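Local coordinates for protein beta-glucoside phosphorylase BglX (Unidentified, PDB 5VQE) that probably cleaves beta-glucosides by phosphorolysis, transferring the glucosyl unit to phosphate as a glycoside hydrolase family 3 enzyme, at residues L405-V416 with E441-V451; A384-I392 with E534-E542. All blocks are in the same frame, centred on the assembly; numbering follows the deposited sequence.

Contact 1: L405-V416 with E441-V451; sequences LSPQKTKRIILV and EGFIVHWFEEV
Phe443 is sandwiched by residues 405-416: Pro407 CG stands 3.9 Å from the ring centroid, 8° off the normal, and Ile413 CD1 meets the other face at 3.8 Å from the centroid, giving two CH-pi contacts. The carbonyl O of Thr410 sits at the ring edge, 3.0 Å from Phe443 CD1, and is buried there without a hydrogen-bond partner. Beyond the ring, the same side of the sheet carries Ile413, Val445, Leu415 and Trp447. With CG anti to the backbone N (chi1 -177°), Leu415 runs alongside the indole and brings CD2 to 3.5 Å from Trp447 CZ3; Phe434 of helix 429-441 also packs on Leu415. Across the sheet, the Arg412, Ile444 and His446 end is looser and faces solvent. Ile444 CG2 lies over one face of the Arg412 guanidinium, 4.0 Å from NH1, while Asp466 O holds NE, and a water bridges Ile413 O and His446 ND1. Farther along, Ile414 CD1 and Val451 CG2 close up tip to tip at 3.6 Å. Five backbone hydrogen bonds join the two segments, among them Leu415 N to His446 O at 2.8 Å. Parallel pairing from Arg412-Ile444 to Leu415-Trp447, connected through helix 429-441, makes this a beta-alpha-beta crossover ending at an outermost strand of the mixed sheet.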
loop_
_atom_site.group_PDB
_atom_site.type_symbol
_atom_site.label_atom_id
_atom_site.label_comp_id
_atom_site.label_asym_id
_atom_site.label_seq_id
_atom_site.Cartn_x
_atom_site.Cartn_y
_atom_site.Cartn_z
ATOM N N LEU A 405 13.003 -26.485 -16.850
ATOM C CA LEU A 405 13.125 -26.175 -18.267
ATOM C C LEU A 405 14.546 -26.437 -18.753
ATOM O O LEU A 405 15.521 -26.302 -18.004
ATOM C CB LEU A 405 12.747 -24.722 -18.531
ATOM C CG LEU A 405 11.334 -24.320 -18.114
ATOM C CD1 LEU A 405 11.113 -22.851 -18.418
ATOM C CD2 LEU A 405 10.290 -25.172 -18.830
ATOM N N SER A 406 14.650 -26.820 -20.029
ATOM C CA SER A 406 15.916 -27.080 -20.672
ATOM C C SER A 406 15.799 -26.812 -22.166
ATOM O O SER A 406 14.833 -27.284 -22.788
ATOM C CB SER A 406 16.366 -28.522 -20.455
ATOM O OG SER A 406 17.422 -28.839 -21.341
ATOM N N PRO A 407 16.749 -26.091 -22.771
ATOM C CA PRO A 407 16.731 -25.956 -24.237
ATOM C C PRO A 407 16.717 -27.291 -24.961
ATOM O O PRO A 407 16.265 -27.356 -26.111
ATOM C CB PRO A 407 18.015 -25.172 -24.534
ATOM C CG PRO A 407 18.336 -24.458 -23.279
ATOM C CD PRO A 407 17.857 -25.328 -22.165
ATOM N N GLN A 408 17.187 -28.363 -24.326
ATOM C CA GLN A 408 17.177 -29.673 -24.963
ATOM C C GLN A 408 15.834 -30.373 -24.826
ATOM O O GLN A 408 15.639 -31.432 -25.433
ATOM C CB GLN A 408 18.293 -30.541 -24.382
ATOM C CG GLN A 408 19.685 -30.120 -24.840
ATOM C CD GLN A 408 20.170 -28.832 -24.191
ATOM O OE1 GLN A 408 19.935 -28.593 -23.006
ATOM N NE2 GLN A 408 20.852 -27.992 -24.971
ATOM N N LYS A 409 14.910 -29.813 -24.047
ATOM C CA LYS A 409 13.525 -30.258 -24.038
ATOM C C LYS A 409 12.597 -29.328 -24.814
ATOM O O LYS A 409 11.662 -29.809 -25.459
ATOM C CB LYS A 409 13.016 -30.390 -22.599
ATOM C CG LYS A 409 13.609 -31.556 -21.831
ATOM C CD LYS A 409 12.850 -31.795 -20.524
ATOM C CE LYS A 409 13.113 -30.694 -19.500
ATOM N NZ LYS A 409 12.322 -30.920 -18.248
ATOM N N THR A 410 12.825 -28.007 -24.763
ATOM C CA THR A 410 11.955 -27.035 -25.438
ATOM C C THR A 410 12.822 -25.866 -25.922
ATOM O O THR A 410 12.989 -24.862 -25.223
ATOM C CB THR A 410 10.836 -26.555 -24.517
ATOM O OG1 THR A 410 11.391 -25.942 -23.346
ATOM C CG2 THR A 410 9.926 -27.710 -24.095
ATOM N N LYS A 411 13.337 -25.984 -27.149
ATOM C CA LYS A 411 14.265 -24.975 -27.656
ATOM C C LYS A 411 13.553 -23.661 -27.966
ATOM O O LYS A 411 14.039 -22.583 -27.603
ATOM C CB LYS A 411 14.985 -25.500 -28.902
ATOM C CG LYS A 411 15.961 -24.517 -29.544
ATOM C CD LYS A 411 17.169 -24.196 -28.658
ATOM C CE LYS A 411 17.926 -25.450 -28.249
ATOM N NZ LYS A 411 18.083 -26.430 -29.373
ATOM N N ARG A 412 12.415 -23.719 -28.655
ATOM C CA ARG A 412 11.767 -22.521 -29.176
ATOM C C ARG A 412 10.613 -22.110 -28.264
ATOM O O ARG A 412 9.691 -22.894 -28.023
ATOM C CB ARG A 412 11.286 -22.753 -30.606
ATOM C CG ARG A 412 12.422 -23.056 -31.577
ATOM C CD ARG A 412 11.925 -23.136 -33.014
ATOM N NE ARG A 412 11.408 -21.848 -33.468
ATOM C CZ ARG A 412 12.143 -20.887 -34.019
ATOM N NH1 ARG A 412 13.447 -21.054 -34.206
ATOM N NH2 ARG A 412 11.565 -19.750 -34.378
ATOM N N ILE A 413 10.671 -20.879 -27.769
ATOM C CA ILE A 413 9.715 -20.363 -26.799
ATOM C C ILE A 413 9.043 -19.132 -27.391
ATOM O O ILE A 413 9.709 -18.266 -27.968
ATOM C CB ILE A 413 10.397 -20.013 -25.458
ATOM C CG1 ILE A 413 10.881 -21.283 -24.760
ATOM C CG2 ILE A 413 9.440 -19.232 -24.551
ATOM C CD1 ILE A 413 11.705 -21.019 -23.514
ATOM N N ILE A 414 7.726 -19.056 -27.240
ATOM C CA ILE A 414 6.980 -17.834 -27.509
ATOM C C ILE A 414 6.635 -17.220 -26.165
ATOM O O ILE A 414 5.993 -17.867 -25.328
ATOM C CB ILE A 414 5.713 -18.098 -28.339
ATOM C CG1 ILE A 414 6.081 -18.488 -29.773
ATOM C CG2 ILE A 414 4.835 -16.853 -28.366
ATOM C CD1 ILE A 414 4.866 -18.896 -30.634
ATOM N N LEU A 415 7.053 -15.974 -25.960
ATOM C CA LEU A 415 6.840 -15.265 -24.706
ATOM C C LEU A 415 5.682 -14.297 -24.894
ATOM O O LEU A 415 5.710 -13.461 -25.802
ATOM C CB LEU A 415 8.101 -14.516 -24.276
ATOM C CG LEU A 415 8.068 -13.776 -22.931
ATOM C CD1 LEU A 415 7.743 -14.728 -21.796
ATOM C CD2 LEU A 415 9.407 -13.081 -22.679
ATOM N N VAL A 416 4.673 -14.420 -24.038
ATOM C CA VAL A 416 3.420 -13.685 -24.171
ATOM C C VAL A 416 3.311 -12.778 -22.961
ATOM O O VAL A 416 3.119 -13.251 -21.833
ATOM C CB VAL A 416 2.207 -14.617 -24.268
ATOM C CG1 VAL A 416 0.945 -13.811 -24.519
ATOM C CG2 VAL A 416 2.411 -15.642 -25.356
ATOM N N GLU A 441 20.316 -18.663 -21.278
ATOM C CA GLU A 441 20.304 -20.088 -20.961
ATOM C C GLU A 441 20.402 -20.980 -22.194
ATOM O O GLU A 441 20.650 -22.181 -22.044
ATOM C CB GLU A 441 19.026 -20.456 -20.196
ATOM C CG GLU A 441 18.858 -19.773 -18.846
ATOM C CD GLU A 441 19.920 -20.174 -17.832
ATOM O OE1 GLU A 441 20.330 -21.358 -17.815
ATOM O OE2 GLU A 441 20.337 -19.296 -17.051
ATOM N N GLY A 442 20.188 -20.438 -23.394
ATOM C CA GLY A 442 20.201 -21.223 -24.616
ATOM C C GLY A 442 18.854 -21.377 -25.291
ATOM O O GLY A 442 18.768 -22.079 -26.305
ATOM N N PHE A 443 17.798 -20.760 -24.773
ATOM C CA PHE A 443 16.511 -20.811 -25.452
ATOM C C PHE A 443 16.456 -19.794 -26.586
ATOM O O PHE A 443 17.070 -18.722 -26.528
ATOM C CB PHE A 443 15.365 -20.535 -24.474
ATOM C CG PHE A 443 15.204 -21.582 -23.407
ATOM C CD1 PHE A 443 14.628 -22.805 -23.698
ATOM C CD2 PHE A 443 15.616 -21.337 -22.109
ATOM C CE1 PHE A 443 14.474 -23.763 -22.715
ATOM C CE2 PHE A 443 15.461 -22.296 -21.124
ATOM C CZ PHE A 443 14.890 -23.501 -21.427
ATOM N N ILE A 444 15.706 -20.140 -27.629
ATOM C CA ILE A 444 15.296 -19.178 -28.642
ATOM C C ILE A 444 13.923 -18.660 -28.241
ATOM O O ILE A 444 12.999 -19.448 -28.011
ATOM C CB ILE A 444 15.275 -19.817 -30.039
ATOM C CG1 ILE A 444 16.706 -20.160 -30.465
ATOM C CG2 ILE A 444 14.615 -18.888 -31.045
ATOM C CD1 ILE A 444 16.795 -20.956 -31.736
ATOM N N VAL A 445 13.796 -17.342 -28.123
ATOM C CA VAL A 445 12.606 -16.723 -27.546
ATOM C C VAL A 445 12.146 -15.591 -28.446
ATOM O O VAL A 445 12.888 -14.624 -28.658
ATOM C CB VAL A 445 12.864 -16.195 -26.126
ATOM C CG1 VAL A 445 11.541 -15.745 -25.479
ATOM C CG2 VAL A 445 13.530 -17.255 -25.276
ATOM N N HIS A 446 10.917 -15.698 -28.956
ATOM C CA HIS A 446 10.264 -14.618 -29.675
ATOM C C HIS A 446 9.055 -14.132 -28.889
ATOM O O HIS A 446 8.409 -14.904 -28.174
ATOM C CB HIS A 446 9.789 -15.054 -31.066
ATOM C CG HIS A 446 10.894 -15.367 -32.022
ATOM N ND1 HIS A 446 11.525 -16.591 -32.055
ATOM C CD2 HIS A 446 11.476 -14.618 -32.987
ATOM C CE1 HIS A 446 12.450 -16.581 -32.999
ATOM N NE2 HIS A 446 12.440 -15.396 -33.579
ATOM N N TRP A 447 8.759 -12.846 -29.024
ATOM C CA TRP A 447 7.512 -12.315 -28.496
ATOM C C TRP A 447 6.336 -12.829 -29.324
ATOM O O TRP A 447 6.464 -13.086 -30.524
ATOM C CB TRP A 447 7.498 -10.791 -28.536
ATOM C CG TRP A 447 8.571 -10.054 -27.765
ATOM C CD1 TRP A 447 9.613 -9.349 -28.297
ATOM C CD2 TRP A 447 8.664 -9.893 -26.343
ATOM N NE1 TRP A 447 10.360 -8.776 -27.293
ATOM C CE2 TRP A 447 9.798 -9.094 -26.086
ATOM C CE3 TRP A 447 7.910 -10.357 -25.263
ATOM C CZ2 TRP A 447 10.195 -8.752 -24.798
ATOM C CZ3 TRP A 447 8.308 -10.014 -23.981
ATOM C CH2 TRP A 447 9.439 -9.221 -23.761
ATOM N N PHE A 448 5.175 -12.940 -28.676
ATOM C CA PHE A 448 3.955 -13.343 -29.373
ATOM C C PHE A 448 3.729 -12.516 -30.625
ATOM O O PHE A 448 3.278 -13.032 -31.655
ATOM C CB PHE A 448 2.756 -13.190 -28.442
ATOM C CG PHE A 448 1.453 -13.647 -29.041
ATOM C CD1 PHE A 448 0.556 -12.732 -29.569
ATOM C CD2 PHE A 448 1.126 -14.989 -29.072
ATOM C CE1 PHE A 448 -0.648 -13.151 -30.118
ATOM C CE2 PHE A 448 -0.067 -15.415 -29.623
ATOM C CZ PHE A 448 -0.958 -14.492 -30.144
ATOM N N GLU A 449 4.011 -11.217 -30.543
ATOM C CA GLU A 449 3.724 -10.300 -31.630
ATOM C C GLU A 449 4.617 -10.531 -32.845
ATOM O O GLU A 449 4.281 -10.055 -33.935
ATOM C CB GLU A 449 3.870 -8.860 -31.124
ATOM C CG GLU A 449 2.795 -8.425 -30.095
ATOM C CD GLU A 449 2.914 -9.107 -28.726
ATOM O OE1 GLU A 449 4.044 -9.418 -28.284
ATOM O OE2 GLU A 449 1.861 -9.333 -28.089
ATOM N N GLU A 450 5.715 -11.277 -32.697
ATOM C CA GLU A 450 6.710 -11.427 -33.752
ATOM C C GLU A 450 6.474 -12.618 -34.665
ATOM O O GLU A 450 7.139 -12.713 -35.701
ATOM C CB GLU A 450 8.109 -11.590 -33.148
ATOM C CG GLU A 450 8.609 -10.417 -32.364
ATOM C CD GLU A 450 10.040 -10.616 -31.902
ATOM O OE1 GLU A 450 10.321 -11.616 -31.201
ATOM O OE2 GLU A 450 10.887 -9.771 -32.256
ATOM N N VAL A 451 5.602 -13.551 -34.297
ATOM C CA VAL A 451 5.519 -14.816 -35.026
ATOM C C VAL A 451 4.077 -15.046 -35.446
ATOM O O VAL A 451 3.148 -14.424 -34.906
ATOM C CB VAL A 451 6.043 -15.998 -34.179
ATOM C CG1 VAL A 451 7.531 -15.832 -33.918
ATOM C CG2 VAL A 451 5.263 -16.112 -32.882
HETATM O O HOH W 1 10.887 -18.868 -30.538
HETATM O O HOH W 2 3.930 -10.627 -25.801
#

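Contact 2: A384-I392 with E534-E542; sequences ALEIADESI and EATVRMMIE
Ala388 CB presses against the backbone of the facing helix, 3.8 Å from Thr536 CA, and Met539 CG lies at the same distance from that methyl. Met539 bends at chi2 and chi3 (-51° and -55°), a fold that brings Met539 CE to 3.6 Å from Asp389 CB. Earlier along the pair, Leu385 CD1 and Ala384 CB both meet Ala535 CB, the leucine methyl at 4.0 Å. Toward the other end, Ile392 lays CD1 against the helix backbone, 3.6 Å from Met540 N and 3.7 Å from Thr536 O, while its CG2 branch reaches Met540 CE at 3.9 Å. No direct hydrogen bond crosses the interface. This is helix-helix packing between helix 378-391, which leads into strand 393-397, and helix 534-544, which follows strand 525-528; the two strands are antiparallel neighbours in the mixed sheet. The segment axes cross at -47° and approach to 8.5 Å, a spacing consistent with the small alanines at the crossing. In the next shell, Asp389 OD1 forms salt bridges with Lys543 and Lys551, fixing the carboxylate beside the Met539 methyl. A water donates to Thr536 OG1 and makes a weak bond to Ser391 OG; Thr536 OG1 is also hydrogen-bonded to Asn533. Ile527 of strand 525-528 backs both Ile392 and Met540, and Phe434 of helix 429-441 packs on Val537 and Ile541, on another side of helix 534-544.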
loop_
_atom_site.group_PDB
_atom_site.type_symbol
_atom_site.label_atom_id
_atom_site.label_comp_id
_atom_site.label_asym_id
_atom_site.label_seq_id
_atom_site.Cartn_x
_atom_site.Cartn_y
_atom_site.Cartn_z
ATOM N N ALA A 384 16.095 -8.121 -0.874
ATOM C CA ALA A 384 15.139 -8.313 -1.961
ATOM C C ALA A 384 15.368 -9.642 -2.667
ATOM O O ALA A 384 14.410 -10.321 -3.060
ATOM C CB ALA A 384 15.235 -7.158 -2.955
ATOM N N LEU A 385 16.634 -10.027 -2.845
ATOM C CA LEU A 385 16.928 -11.298 -3.493
ATOM C C LEU A 385 16.516 -12.475 -2.618
ATOM O O LEU A 385 15.954 -13.455 -3.118
ATOM C CB LEU A 385 18.415 -11.379 -3.836
ATOM C CG LEU A 385 18.748 -12.201 -5.082
ATOM C CD1 LEU A 385 18.203 -11.522 -6.332
ATOM C CD2 LEU A 385 20.253 -12.404 -5.211
ATOM N N GLU A 386 16.789 -12.400 -1.310
ATOM C CA GLU A 386 16.381 -13.466 -0.399
ATOM C C GLU A 386 14.868 -13.643 -0.398
ATOM O O GLU A 386 14.363 -14.772 -0.412
ATOM C CB GLU A 386 16.878 -13.160 1.012
ATOM C CG GLU A 386 18.386 -13.096 1.135
ATOM C CD GLU A 386 18.836 -12.681 2.521
ATOM O OE1 GLU A 386 17.974 -12.326 3.359
ATOM O OE2 GLU A 386 20.055 -12.707 2.768
ATOM N N ILE A 387 14.126 -12.535 -0.359
ATOM C CA ILE A 387 12.673 -12.627 -0.316
ATOM C C ILE A 387 12.145 -13.231 -1.610
ATOM O O ILE A 387 11.248 -14.081 -1.587
ATOM C CB ILE A 387 12.073 -11.241 -0.008
ATOM C CG1 ILE A 387 12.447 -10.848 1.431
ATOM C CG2 ILE A 387 10.561 -11.247 -0.146
ATOM C CD1 ILE A 387 12.229 -9.399 1.761
ATOM N N ALA A 388 12.706 -12.839 -2.755
ATOM C CA ALA A 388 12.295 -13.473 -4.002
ATOM C C ALA A 388 12.597 -14.970 -3.975
ATOM O O ALA A 388 11.759 -15.792 -4.356
ATOM C CB ALA A 388 12.979 -12.793 -5.188
ATOM N N ASP A 389 13.783 -15.343 -3.494
ATOM C CA ASP A 389 14.123 -16.756 -3.390
ATOM C C ASP A 389 13.104 -17.503 -2.538
ATOM O O ASP A 389 12.709 -18.626 -2.871
ATOM C CB ASP A 389 15.529 -16.906 -2.806
ATOM C CG ASP A 389 15.965 -18.359 -2.681
ATOM O OD1 ASP A 389 15.316 -19.252 -3.270
ATOM O OD2 ASP A 389 16.955 -18.613 -1.962
ATOM N N GLU A 390 12.648 -16.893 -1.444
ATOM C CA GLU A 390 11.751 -17.582 -0.527
ATOM C C GLU A 390 10.285 -17.473 -0.918
ATOM O O GLU A 390 9.477 -18.267 -0.427
ATOM C CB GLU A 390 11.910 -17.037 0.896
ATOM C CG GLU A 390 13.309 -17.178 1.502
ATOM C CD GLU A 390 13.704 -18.623 1.827
ATOM O OE1 GLU A 390 12.809 -19.492 1.984
ATOM O OE2 GLU A 390 14.925 -18.897 1.922
ATOM N N SER A 391 9.923 -16.527 -1.785
ATOM C CA SER A 391 8.516 -16.210 -2.012
ATOM C C SER A 391 7.901 -16.969 -3.184
ATOM O O SER A 391 6.728 -17.363 -3.116
ATOM C CB SER A 391 8.348 -14.704 -2.240
ATOM O OG SER A 391 8.893 -14.304 -3.483
ATOM N N ILE A 392 8.653 -17.180 -4.266
ATOM C CA ILE A 392 8.044 -17.660 -5.500
ATOM C C ILE A 392 7.404 -19.017 -5.256
ATOM O O ILE A 392 8.010 -19.912 -4.652
ATOM C CB ILE A 392 9.085 -17.691 -6.629
ATOM C CG1 ILE A 392 9.600 -16.274 -6.875
ATOM C CG2 ILE A 392 8.469 -18.271 -7.916
ATOM C CD1 ILE A 392 10.675 -16.165 -7.941
ATOM N N GLU A 534 13.380 -6.772 -10.779
ATOM C CA GLU A 534 14.548 -7.497 -11.263
ATOM C C GLU A 534 14.874 -8.689 -10.370
ATOM O O GLU A 534 15.170 -9.782 -10.865
ATOM C CB GLU A 534 15.743 -6.548 -11.359
ATOM C CG GLU A 534 17.090 -7.253 -11.479
ATOM C CD GLU A 534 18.203 -6.309 -11.898
ATOM O OE1 GLU A 534 17.938 -5.095 -12.020
ATOM O OE2 GLU A 534 19.339 -6.785 -12.109
ATOM N N ALA A 535 14.833 -8.499 -9.050
ATOM C CA ALA A 535 15.190 -9.582 -8.141
ATOM C C ALA A 535 14.301 -10.798 -8.353
ATOM O O ALA A 535 14.787 -11.935 -8.384
ATOM C CB ALA A 535 15.103 -9.101 -6.696
ATOM N N THR A 536 12.992 -10.582 -8.510
ATOM C CA THR A 536 12.083 -11.709 -8.668
ATOM C C THR A 536 12.249 -12.365 -10.026
ATOM O O THR A 536 12.095 -13.586 -10.142
ATOM C CB THR A 536 10.643 -11.242 -8.467
ATOM O OG1 THR A 536 10.548 -10.557 -7.213
ATOM C CG2 THR A 536 9.674 -12.419 -8.477
ATOM N N VAL A 537 12.566 -11.579 -11.054
ATOM C CA VAL A 537 12.784 -12.138 -12.387
ATOM C C VAL A 537 14.012 -13.040 -12.387
ATOM O O VAL A 537 13.989 -14.150 -12.929
ATOM C CB VAL A 537 12.912 -11.010 -13.426
ATOM C CG1 VAL A 537 13.495 -11.533 -14.746
ATOM C CG2 VAL A 537 11.551 -10.345 -13.682
ATOM N N ARG A 538 15.108 -12.576 -11.784
ATOM C CA ARG A 538 16.324 -13.384 -11.753
ATOM C C ARG A 538 16.110 -14.670 -10.967
ATOM O O ARG A 538 16.599 -15.732 -11.362
ATOM C CB ARG A 538 17.490 -12.580 -11.170
ATOM C CG ARG A 538 17.888 -11.397 -12.021
ATOM C CD ARG A 538 19.159 -10.721 -11.537
ATOM N NE ARG A 538 19.521 -9.606 -12.413
ATOM C CZ ARG A 538 20.227 -9.721 -13.539
ATOM N NH1 ARG A 538 20.672 -10.901 -13.944
ATOM N NH2 ARG A 538 20.485 -8.644 -14.270
ATOM N N MET A 539 15.379 -14.605 -9.856
ATOM C CA MET A 539 15.151 -15.820 -9.077
ATOM C C MET A 539 14.170 -16.755 -9.775
ATOM O O MET A 539 14.271 -17.979 -9.633
ATOM C CB MET A 539 14.659 -15.467 -7.671
ATOM C CG MET A 539 15.729 -14.893 -6.758
ATOM S SD MET A 539 17.229 -15.920 -6.700
ATOM C CE MET A 539 16.551 -17.489 -6.241
ATOM N N MET A 540 13.223 -16.209 -10.534
ATOM C CA MET A 540 12.359 -17.058 -11.346
ATOM C C MET A 540 13.187 -17.898 -12.311
ATOM O O MET A 540 12.969 -19.104 -12.451
ATOM C CB MET A 540 11.360 -16.191 -12.113
ATOM C CG MET A 540 10.396 -16.975 -12.989
ATOM S SD MET A 540 9.256 -17.999 -12.048
ATOM C CE MET A 540 8.125 -16.748 -11.457
ATOM N N ILE A 541 14.134 -17.261 -13.002
ATOM C CA ILE A 541 15.015 -17.977 -13.919
ATOM C C ILE A 541 15.724 -19.110 -13.193
ATOM O O ILE A 541 15.745 -20.251 -13.666
ATOM C CB ILE A 541 16.016 -17.000 -14.564
ATOM C CG1 ILE A 541 15.324 -16.167 -15.646
ATOM C CG2 ILE A 541 17.236 -17.738 -15.135
ATOM C CD1 ILE A 541 14.898 -16.957 -16.891
ATOM N N GLU A 542 16.317 -18.815 -12.030
ATOM C CA GLU A 542 17.035 -19.855 -11.304
ATOM C C GLU A 542 16.128 -21.038 -11.006
ATOM O O GLU A 542 16.550 -22.196 -11.103
ATOM C CB GLU A 542 17.630 -19.288 -10.013
ATOM C CG GLU A 542 18.646 -18.188 -10.241
ATOM C CD GLU A 542 19.806 -18.651 -11.104
ATOM O OE1 GLU A 542 20.384 -19.704 -10.779
ATOM O OE2 GLU A 542 20.121 -17.982 -12.113
HETATM O O HOH W 3 10.059 -11.344 -4.373
#

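Contact 1 is nested in sequence inside the loop closed by contact 2, and their centres are about 21 Å apart. They touch directly where Glu441 OE2 packs 4.0 Å from Ile541 CG2. Helix 429-441 links them further: its Leu438 touches Phe443 and Val445 of contact 1 as well as Ile541 of contact 2. Arg547 joins the two by charge, pairing with Glu441 and with Glu542. Contact 1 pairs the outermost strand 444-447 with its neighbour, whereas the helices of contact 2 lead into strand 393-397, the other outermost strand, and follow its neighbour 525-528. Neither includes a residue of the 2-deoxy-2-fluoroglucose pocket, whose members, such as Asp288 and His194, fall within the family 3 N-terminal TIM-barrel region.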